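Local coordinates for protein transcriptional regulator (Rhodococcus jostii, PDB 5CYV) that probably binds DNA as a MarR-family transcriptional regulator of p-hydroxycinnamate metabolism, and binds p-coumaroyl-CoA, at residues B[11-14]-B[15-19]; B[104-107]-B[108-112]; B[131-134]-B[135-139]. All blocks are in the same frame, centred on the assembly; numbering follows the deposited sequence.

Each contact is a short run of about two and a half helical turns, and the three follow one another along the chain. Contact 1 lies on helix 11-30, contact 2 on helix 100-121 and contact 3 on helix 126-140. All belong to the MarR-type fold. Contacts 1 and 3 have centres 14 Å apart. They touch where L15 CD2 packs on L136 CD2 at 3.8 Å, and both face the second subunit. Contact 2 stands apart, its centre 27 Å from that of contact 1 and 25 Å from that of contact 3. Contacts 1 and 3 belong to the dimer interface, where contact 1 also lines a p-coumaroyl-CoA site. Contact 2 packs against helix 37-47.

Contact 1 of 3, residues B[11-14]-B[15-19]; sequences IGFL and LSRVG. With WCA (p-coumaroyl-CoA), chain I.
The backbone N of R17 bonds to F13 O at 2.7 Å, the shortest hydrogen bond between 11-14 and 15-19. L15, S16 and V18 bond in the same i to i+4 way to I11, G12 and L14. The side chains of F13 and R17 run alongside each other and point the same way. R17 CB stands over one face of the F13 ring, 4.3 Å from the centroid, as a CH-pi contact. Further out, R17 CD meets F13 CZ at 3.9 Å. The F13 ring is brought there by chi1 165°, which sets CG opposite the backbone N. The guanidinium is turned almost upright to the ring, with 83° between the planes, and has F13 CZ near its edge. Its NE bonds to T61 O of the second subunit.

The bound p-coumaroyl-CoA lies along this part of helix 11-30. Its coumaroyl ring passes G12, where a beta carbon would come within 2.9 Å of the WCA hydroxyl OAJ. F13 CB packs on the same ring, 3.7 Å from WCA CAU. S16 meets the ligand twice. OG lies 3.5 Å from WCA CAV, and this hydroxyl bonds to G19 O of the second subunit. S16 O accepts the adenine amino group, WCA N6, at 2.8 Å in a fairly straight bond of 165°. The coumaroyl ring and the adenine of the folded ligand thus both rest on this helix.

On the same helix, I11 CG1 touches L15 CD1 at 4.1 Å. I11 packs on L136 and L15 on F121, both of the second subunit. The arrangement is that of a ligand pocket at a MarR-type dimer interface, with H117 and M62 of the second subunit also bonding to p-coumaroyl-CoA.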
loop_
_atom_site.group_PDB
_atom_site.type_symbol
_atom_site.label_atom_id
_atom_site.label_comp_id
_atom_site.label_asym_id
_atom_site.label_seq_id
_atom_site.Cartn_x
_atom_site.Cartn_y
_atom_site.Cartn_z
ATOM N N ILE B 11 3.718 5.688 -11.522
ATOM C CA ILE B 11 2.979 4.475 -11.171
ATOM C C ILE B 11 3.297 4.017 -9.744
ATOM O O ILE B 11 2.408 3.481 -9.057
ATOM C CB ILE B 11 3.265 3.343 -12.170
ATOM C CG1 ILE B 11 2.277 2.181 -11.944
ATOM C CG2 ILE B 11 4.645 2.866 -12.006
ATOM C CD1 ILE B 11 0.896 2.516 -12.321
ATOM N N GLY B 12 4.502 4.313 -9.254
ATOM C CA GLY B 12 4.850 3.878 -7.887
ATOM C C GLY B 12 4.058 4.721 -6.918
ATOM O O GLY B 12 3.480 4.232 -5.958
ATOM N N PHE B 13 4.012 6.016 -7.155
ATOM C CA PHE B 13 3.197 6.889 -6.322
ATOM C C PHE B 13 1.756 6.429 -6.329
ATOM O O PHE B 13 1.097 6.387 -5.262
ATOM C CB PHE B 13 3.265 8.379 -6.815
ATOM C CG PHE B 13 2.177 9.270 -6.218
ATOM C CD1 PHE B 13 2.332 9.747 -4.892
ATOM C CD2 PHE B 13 1.042 9.605 -6.930
ATOM C CE1 PHE B 13 1.331 10.571 -4.330
ATOM C CE2 PHE B 13 0.041 10.408 -6.389
ATOM C CZ PHE B 13 0.203 10.896 -5.052
ATOM N N LEU B 14 1.199 6.151 -7.502
ATOM C CA LEU B 14 -0.182 5.777 -7.550
ATOM C C LEU B 14 -0.470 4.454 -6.823
ATOM O O LEU B 14 -1.545 4.317 -6.222
ATOM C CB LEU B 14 -0.631 5.637 -9.025
ATOM C CG LEU B 14 -0.656 6.984 -9.767
ATOM C CD1 LEU B 14 -0.720 6.734 -11.278
ATOM C CD2 LEU B 14 -1.750 7.925 -9.276
ATOM N N LEU B 15 0.443 3.484 -6.925
ATOM C CA LEU B 15 0.284 2.236 -6.170
ATOM C C LEU B 15 0.262 2.528 -4.680
ATOM O O LEU B 15 -0.570 1.960 -3.941
ATOM C CB LEU B 15 1.404 1.276 -6.522
ATOM C CG LEU B 15 1.199 0.623 -7.913
ATOM C CD1 LEU B 15 2.554 0.061 -8.413
ATOM C CD2 LEU B 15 0.109 -0.511 -7.959
ATOM N N SER B 16 1.221 3.305 -4.188
ATOM C CA SER B 16 1.256 3.582 -2.752
ATOM C C SER B 16 0.029 4.423 -2.369
ATOM O O SER B 16 -0.499 4.251 -1.248
ATOM C CB SER B 16 2.570 4.315 -2.389
ATOM O OG SER B 16 3.695 3.438 -2.593
ATOM N N ARG B 17 -0.370 5.367 -3.224
ATOM C CA ARG B 17 -1.511 6.205 -2.933
ATOM C C ARG B 17 -2.801 5.390 -2.810
ATOM O O ARG B 17 -3.476 5.425 -1.777
ATOM C CB ARG B 17 -1.648 7.274 -4.043
ATOM C CG ARG B 17 -2.822 8.191 -3.846
ATOM C CD ARG B 17 -2.537 9.271 -2.782
ATOM N NE ARG B 17 -3.452 10.383 -3.015
ATOM C CZ ARG B 17 -4.744 10.369 -2.689
ATOM N NH1 ARG B 17 -5.538 11.386 -2.972
ATOM N NH2 ARG B 17 -5.271 9.307 -2.091
ATOM N N VAL B 18 -3.086 4.582 -3.807
ATOM C CA VAL B 18 -4.301 3.765 -3.720
ATOM C C VAL B 18 -4.162 2.655 -2.695
ATOM O O VAL B 18 -5.114 2.395 -1.946
ATOM C CB VAL B 18 -4.649 3.189 -5.105
ATOM C CG1 VAL B 18 -5.870 2.258 -5.004
ATOM C CG2 VAL B 18 -4.923 4.397 -6.055
ATOM N N GLY B 19 -2.980 2.026 -2.598
ATOM C CA GLY B 19 -2.781 1.047 -1.523
ATOM C C GLY B 19 -3.058 1.618 -0.131
ATOM O O GLY B 19 -3.652 0.935 0.715
HETATM C C4 WCA I . 2.228 2.995 4.265
HETATM C C5 WCA I . 1.691 3.993 3.450
HETATM C C6 WCA I . 1.062 3.556 2.232
HETATM C C8 WCA I . 2.546 4.985 5.239
HETATM N N1 WCA I . 1.099 2.230 1.937
HETATM N N3 WCA I . 2.229 1.678 3.926
HETATM C CAV WCA I . 5.895 5.917 -3.752
HETATM C CAT WCA I . 6.609 5.704 -4.872
HETATM C CBS WCA I . 6.983 6.810 -5.626
HETATM O OAJ WCA I . 7.643 6.490 -6.834
HETATM C CAU WCA I . 6.650 8.110 -5.256
HETATM C CAW WCA I . 5.931 8.342 -4.098
HETATM C CBT WCA I . 5.588 7.205 -3.357
HETATM C CAR WCA I . 4.809 7.231 -2.118
HETATM C CAQ WCA I . 4.178 8.527 -1.816
HETATM C CBP WCA I . 3.227 8.508 -0.686
HETATM O OAD WCA I . 2.996 7.544 0.030
HETATM S SBO WCA I . 2.406 10.069 -0.499
HETATM C CBA WCA I . 1.224 9.754 0.859
HETATM C CAY WCA I . 0.101 8.880 0.290
HETATM N NBH WCA I . -0.999 8.916 1.261
HETATM C CBQ WCA I . -1.138 7.969 2.376
HETATM O OAE WCA I . -0.270 7.107 2.534
HETATM C CBB WCA I . -2.376 8.195 3.215
HETATM C CAZ WCA I . -2.969 6.808 3.690
HETATM N NBI WCA I . -2.035 6.251 4.644
HETATM C CBR WCA I . -2.487 5.885 5.904
HETATM O OAF WCA I . -3.659 6.019 6.123
HETATM C CBX WCA I . -1.521 5.403 6.921
HETATM O OAK WCA I . -0.229 5.748 6.455
HETATM C CCD WCA I . -1.573 3.881 7.105
HETATM C CAA WCA I . -1.237 3.108 5.817
HETATM C CAB WCA I . -2.961 3.399 7.579
HETATM C CBD WCA I . -0.537 3.438 8.165
HETATM O OBK WCA I . -0.856 4.148 9.387
HETATM P PCG WCA I . -0.980 3.452 10.816
HETATM O OAP WCA I . -1.849 4.342 11.649
HETATM O OAI WCA I . -1.276 2.008 10.708
HETATM O OBN WCA I . 0.474 3.477 11.482
HETATM P PCF WCA I . 1.827 4.233 11.219
HETATM O OAO WCA I . 2.791 3.724 12.315
HETATM O OAH WCA I . 1.588 5.720 11.084
HETATM O "O5'" WCA I . 2.342 3.662 9.790
HETATM C "C5'" WCA I . 2.625 2.295 9.630
HETATM C "C4'" WCA I . 3.593 2.102 8.502
HETATM O "O4'" WCA I . 2.573 2.480 7.322
HETATM C "C3'" WCA I . 4.686 2.986 8.458
HETATM O "O3'" WCA I . 5.816 2.093 8.151
HETATM P PCE WCA I . 6.915 1.753 9.309
HETATM O OAM WCA I . 7.454 3.100 9.737
HETATM O OAN WCA I . 7.928 0.879 8.598
HETATM O OAG WCA I . 6.149 1.046 10.383
HETATM C "C2'" WCA I . 4.426 3.850 7.162
HETATM O "O2'" WCA I . 5.616 4.162 6.488
HETATM C "C1'" WCA I . 3.445 2.899 6.397
HETATM N N9 WCA I . 2.748 3.645 5.382
HETATM N N7 WCA I . 1.876 5.226 4.077
HETATM C C2 WCA I . 1.652 1.338 2.719
HETATM N N6 WCA I . 0.499 4.552 1.403
#

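Contact 2 of 3, residues B[104-107]-B[108-112]; sequences RLRD and DAKAR
The D108 carboxylate is gripped by R112, while the backbone N of D108 bonds back to R104 O at 3.2 Å. The grip is a side-on salt bridge with two hydrogen bonds. R112 NE reaches D108 OD2 at 2.8 Å, nearly straight at 174°. R112 NH2 reaches D108 OD1 at 3.1 Å in a more bent bond. OD1 uses its syn lone pair, but NE comes to OD2 from above the carboxylate plane, 36° out of it. OD2 itself lies in the guanidinium plane. The D108 carboxyl carbon CG is opposite the backbone N (chi1 176°), which turns the group toward the next helical turn. With an alanine here, R112 loses both carboxylate oxygens, and its guanidinium would probably be set free to turn. R104 NH1 lies 5.0 Å from D108 OD1, near but not in contact, while R104 NE pairs with E101.

This is an i to i+4 acid-base pair on helix 100-121. The helix follows the two-stranded antiparallel wing, 82-87 and 94-98, of the winged helix-turn-helix domain.

A109 N makes the shortest backbone bond here, 2.7 Å to L105 O. R106 and K110 lie side by side and point the same way, with R106 NH2 4.0 Å from K110 CD. Their charged ends stay apart, R106 NH2 being 5.9 Å from K110 NZ. R106 NH1 forms a salt bridge with D107 OD1. K110 is bent at its last side-chain torsion, and NZ forms a salt bridge with D114. R106 packs on L43 and C47 of helix 37-47, A109 and K110 on Y40 of the same helix, and L105 on R79 and L81.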
loop_
_atom_site.group_PDB
_atom_site.type_symbol
_atom_site.label_atom_id
_atom_site.label_comp_id
_atom_site.label_asym_id
_atom_site.label_seq_id
_atom_site.Cartn_x
_atom_site.Cartn_y
_atom_site.Cartn_z
ATOM N N ARG B 104 -16.385 -17.282 12.850
ATOM C CA ARG B 104 -17.566 -16.410 12.842
ATOM C C ARG B 104 -17.134 -14.932 12.688
ATOM O O ARG B 104 -17.740 -14.159 11.919
ATOM C CB ARG B 104 -18.388 -16.626 14.118
ATOM C CG ARG B 104 -19.436 -15.561 14.383
ATOM C CD ARG B 104 -19.602 -15.215 15.881
ATOM N NE ARG B 104 -18.883 -13.982 16.219
ATOM C CZ ARG B 104 -19.202 -12.753 15.795
ATOM N NH1 ARG B 104 -20.255 -12.540 15.005
ATOM N NH2 ARG B 104 -18.453 -11.724 16.175
ATOM N N LEU B 105 -16.063 -14.532 13.369
ATOM C CA LEU B 105 -15.579 -13.158 13.267
ATOM C C LEU B 105 -15.000 -12.908 11.894
ATOM O O LEU B 105 -15.162 -11.823 11.324
ATOM C CB LEU B 105 -14.532 -12.885 14.358
ATOM C CG LEU B 105 -14.092 -11.427 14.386
ATOM C CD1 LEU B 105 -15.246 -10.524 14.792
ATOM C CD2 LEU B 105 -12.862 -11.238 15.322
ATOM N N ARG B 106 -14.358 -13.929 11.343
ATOM C CA ARG B 106 -13.759 -13.753 10.033
ATOM C C ARG B 106 -14.851 -13.546 8.992
ATOM O O ARG B 106 -14.695 -12.737 8.076
ATOM C CB ARG B 106 -12.902 -14.966 9.665
ATOM C CG ARG B 106 -12.612 -15.093 8.179
ATOM C CD ARG B 106 -12.901 -16.498 7.678
ATOM N NE ARG B 106 -12.739 -16.608 6.232
ATOM C CZ ARG B 106 -13.693 -16.324 5.349
ATOM N NH1 ARG B 106 -14.882 -15.912 5.766
ATOM N NH2 ARG B 106 -13.456 -16.453 4.051
ATOM N N ASP B 107 -16.010 -14.177 9.154
ATOM C CA ASP B 107 -17.098 -13.973 8.205
ATOM C C ASP B 107 -17.633 -12.530 8.330
ATOM O O ASP B 107 -17.930 -11.896 7.316
ATOM C CB ASP B 107 -18.220 -14.969 8.462
ATOM C CG ASP B 107 -17.883 -16.327 7.931
ATOM O OD1 ASP B 107 -16.899 -16.452 7.168
ATOM O OD2 ASP B 107 -18.607 -17.260 8.264
ATOM N N ASP B 108 -17.798 -12.062 9.554
ATOM C CA ASP B 108 -18.262 -10.686 9.810
ATOM C C ASP B 108 -17.259 -9.675 9.250
ATOM O O ASP B 108 -17.607 -8.727 8.539
ATOM C CB ASP B 108 -18.452 -10.510 11.299
ATOM C CG ASP B 108 -18.842 -9.111 11.656
ATOM O OD1 ASP B 108 -20.079 -8.803 11.617
ATOM O OD2 ASP B 108 -17.914 -8.326 11.984
ATOM N N ALA B 109 -15.985 -9.920 9.535
ATOM C CA ALA B 109 -14.972 -8.985 9.135
ATOM C C ALA B 109 -14.778 -8.918 7.616
ATOM O O ALA B 109 -14.571 -7.826 7.055
ATOM C CB ALA B 109 -13.609 -9.377 9.833
ATOM N N LYS B 110 -14.856 -10.092 6.952
ATOM C CA LYS B 110 -14.662 -10.085 5.524
ATOM C C LYS B 110 -15.855 -9.402 4.825
ATOM O O LYS B 110 -15.657 -8.769 3.811
ATOM C CB LYS B 110 -14.512 -11.488 4.979
ATOM C CG LYS B 110 -14.174 -11.389 3.479
ATOM C CD LYS B 110 -13.494 -12.618 3.000
ATOM C CE LYS B 110 -13.672 -12.777 1.483
ATOM N NZ LYS B 110 -13.337 -11.593 0.662
ATOM N N ALA B 111 -17.047 -9.543 5.398
ATOM C CA ALA B 111 -18.209 -8.841 4.818
ATOM C C ALA B 111 -17.942 -7.309 4.879
ATOM O O ALA B 111 -18.200 -6.582 3.892
ATOM C CB ALA B 111 -19.466 -9.205 5.556
ATOM N N ARG B 112 -17.483 -6.818 6.022
ATOM C CA ARG B 112 -17.123 -5.387 6.144
ATOM C C ARG B 112 -16.047 -4.944 5.205
ATOM O O ARG B 112 -16.188 -3.918 4.517
ATOM C CB ARG B 112 -16.680 -5.078 7.603
ATOM C CG ARG B 112 -17.823 -5.338 8.603
ATOM C CD ARG B 112 -17.280 -5.157 10.062
ATOM N NE ARG B 112 -18.266 -5.679 10.989
ATOM C CZ ARG B 112 -19.377 -5.060 11.359
ATOM N NH1 ARG B 112 -19.648 -3.808 10.950
ATOM N NH2 ARG B 112 -20.271 -5.704 12.130
#

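Contact 3 of 3, residues B[131-134]-B[135-139]; sequences QMRD and TLQSI
Q137 leans back along R133, the residue one turn before it. Its CB lies 3.5 Å from R133 O, the oxygen that also accepts the backbone N of Q137. CG passes closer, 3.3 Å from R133 O. Chi1 of -73° sets CG beside the backbone N, and the chain is extended from there. The amide carbon CD then meets R133 CG at 4.0 Å, while the amide stands at 67° to the R133 guanidinium. At the tip, OE1 accepts a bond of 2.8 Å from a water, which also donates to D134 OD1 at 2.7 Å. The D134 carboxylate and the Q137 amide are almost parallel, 4° between their planes. The water donates a hydrogen bond to each, joining two acceptor oxygens that would otherwise probably repel each other. NE2 bonds across the dimer interface to D9 OD1 and S8 O of the second subunit.

These turns belong to helix 126-140, part of the MarR-type dimer interface. D134 is a magnesium ligand seen in a crystal structure of this protein, but no magnesium is bound to this chain in the model.

Q131 O takes two bonds from T135. OG1 gives one at 2.8 Å and the backbone N another at 3.0 Å, from opposite faces of the carbonyl plane. M132 and L136 lie side by side, with M132 CG 3.7 Å from L136 CD1. M132 also packs on T135 of the second subunit. R133 NH1 bonds to N130 of its own chain, and NE to D9 O of the second subunit.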
loop_
_atom_site.group_PDB
_atom_site.type_symbol
_atom_site.label_atom_id
_atom_site.label_comp_id
_atom_site.label_asym_id
_atom_site.label_seq_id
_atom_site.Cartn_x
_atom_site.Cartn_y
_atom_site.Cartn_z
ATOM N N GLN B 131 -6.740 -7.948 -15.207
ATOM C CA GLN B 131 -5.347 -7.671 -15.570
ATOM C C GLN B 131 -4.549 -7.061 -14.433
ATOM O O GLN B 131 -3.384 -7.451 -14.231
ATOM C CB GLN B 131 -5.295 -6.763 -16.845
ATOM C CG GLN B 131 -3.824 -6.414 -17.242
ATOM C CD GLN B 131 -3.745 -5.760 -18.586
ATOM O OE1 GLN B 131 -4.015 -6.407 -19.642
ATOM N NE2 GLN B 131 -3.375 -4.527 -18.561
ATOM N N MET B 132 -5.148 -6.156 -13.681
ATOM C CA MET B 132 -4.444 -5.592 -12.522
ATOM C C MET B 132 -4.098 -6.708 -11.509
ATOM O O MET B 132 -2.973 -6.751 -10.995
ATOM C CB MET B 132 -5.303 -4.527 -11.874
ATOM C CG MET B 132 -4.589 -3.860 -10.771
ATOM S SD MET B 132 -5.373 -2.262 -10.409
ATOM C CE MET B 132 -5.364 -1.612 -12.052
ATOM N N ARG B 133 -5.080 -7.567 -11.218
ATOM C CA ARG B 133 -4.855 -8.655 -10.243
ATOM C C ARG B 133 -3.658 -9.475 -10.637
ATOM O O ARG B 133 -2.733 -9.727 -9.847
ATOM C CB ARG B 133 -6.077 -9.581 -10.154
ATOM C CG ARG B 133 -5.861 -10.748 -9.145
ATOM C CD ARG B 133 -7.035 -11.724 -9.127
ATOM N NE ARG B 133 -8.216 -10.998 -8.703
ATOM C CZ ARG B 133 -9.248 -10.655 -9.486
ATOM N NH1 ARG B 133 -9.246 -10.929 -10.809
ATOM N NH2 ARG B 133 -10.268 -9.999 -8.938
ATOM N N ASP B 134 -3.646 -9.946 -11.875
ATOM C CA ASP B 134 -2.613 -10.848 -12.305
ATOM C C ASP B 134 -1.270 -10.130 -12.328
ATOM O O ASP B 134 -0.270 -10.731 -11.971
ATOM C CB ASP B 134 -2.958 -11.473 -13.668
ATOM C CG ASP B 134 -4.168 -12.412 -13.598
ATOM O OD1 ASP B 134 -4.800 -12.542 -12.506
ATOM O OD2 ASP B 134 -4.507 -12.984 -14.653
ATOM N N THR B 135 -1.244 -8.851 -12.732
ATOM C CA THR B 135 0.007 -8.106 -12.764
ATOM C C THR B 135 0.543 -7.919 -11.332
ATOM O O THR B 135 1.759 -8.138 -11.079
ATOM C CB THR B 135 -0.192 -6.730 -13.468
ATOM O OG1 THR B 135 -0.679 -7.001 -14.786
ATOM C CG2 THR B 135 1.145 -6.030 -13.607
ATOM N N LEU B 136 -0.337 -7.552 -10.397
ATOM C CA LEU B 136 0.101 -7.334 -9.004
ATOM C C LEU B 136 0.567 -8.678 -8.420
ATOM O O LEU B 136 1.553 -8.715 -7.675
ATOM C CB LEU B 136 -1.017 -6.752 -8.166
ATOM C CG LEU B 136 -1.427 -5.343 -8.626
ATOM C CD1 LEU B 136 -2.664 -5.016 -7.835
ATOM C CD2 LEU B 136 -0.341 -4.305 -8.342
ATOM N N GLN B 137 -0.106 -9.776 -8.753
ATOM C CA GLN B 137 0.404 -11.070 -8.272
ATOM C C GLN B 137 1.784 -11.381 -8.795
ATOM O O GLN B 137 2.614 -11.963 -8.058
ATOM C CB GLN B 137 -0.553 -12.177 -8.655
ATOM C CG GLN B 137 -1.793 -12.144 -7.831
ATOM C CD GLN B 137 -2.798 -13.169 -8.291
ATOM O OE1 GLN B 137 -2.764 -13.567 -9.457
ATOM N NE2 GLN B 137 -3.647 -13.650 -7.397
ATOM N N SER B 138 2.078 -11.029 -10.056
ATOM C CA SER B 138 3.390 -11.349 -10.594
ATOM C C SER B 138 4.492 -10.533 -9.920
ATOM O O SER B 138 5.643 -10.956 -9.894
ATOM C CB SER B 138 3.415 -11.142 -12.105
ATOM O OG SER B 138 3.456 -9.779 -12.407
ATOM N N ILE B 139 4.144 -9.386 -9.357
ATOM C CA ILE B 139 5.085 -8.563 -8.616
ATOM C C ILE B 139 5.218 -9.037 -7.160
ATOM O O ILE B 139 6.347 -9.240 -6.666
ATOM C CB ILE B 139 4.625 -7.079 -8.632
ATOM C CG1 ILE B 139 4.676 -6.530 -10.046
ATOM C CG2 ILE B 139 5.536 -6.226 -7.714
ATOM C CD1 ILE B 139 4.019 -5.145 -10.121
HETATM O O HOH W 1 -5.068 -14.527 -10.705
#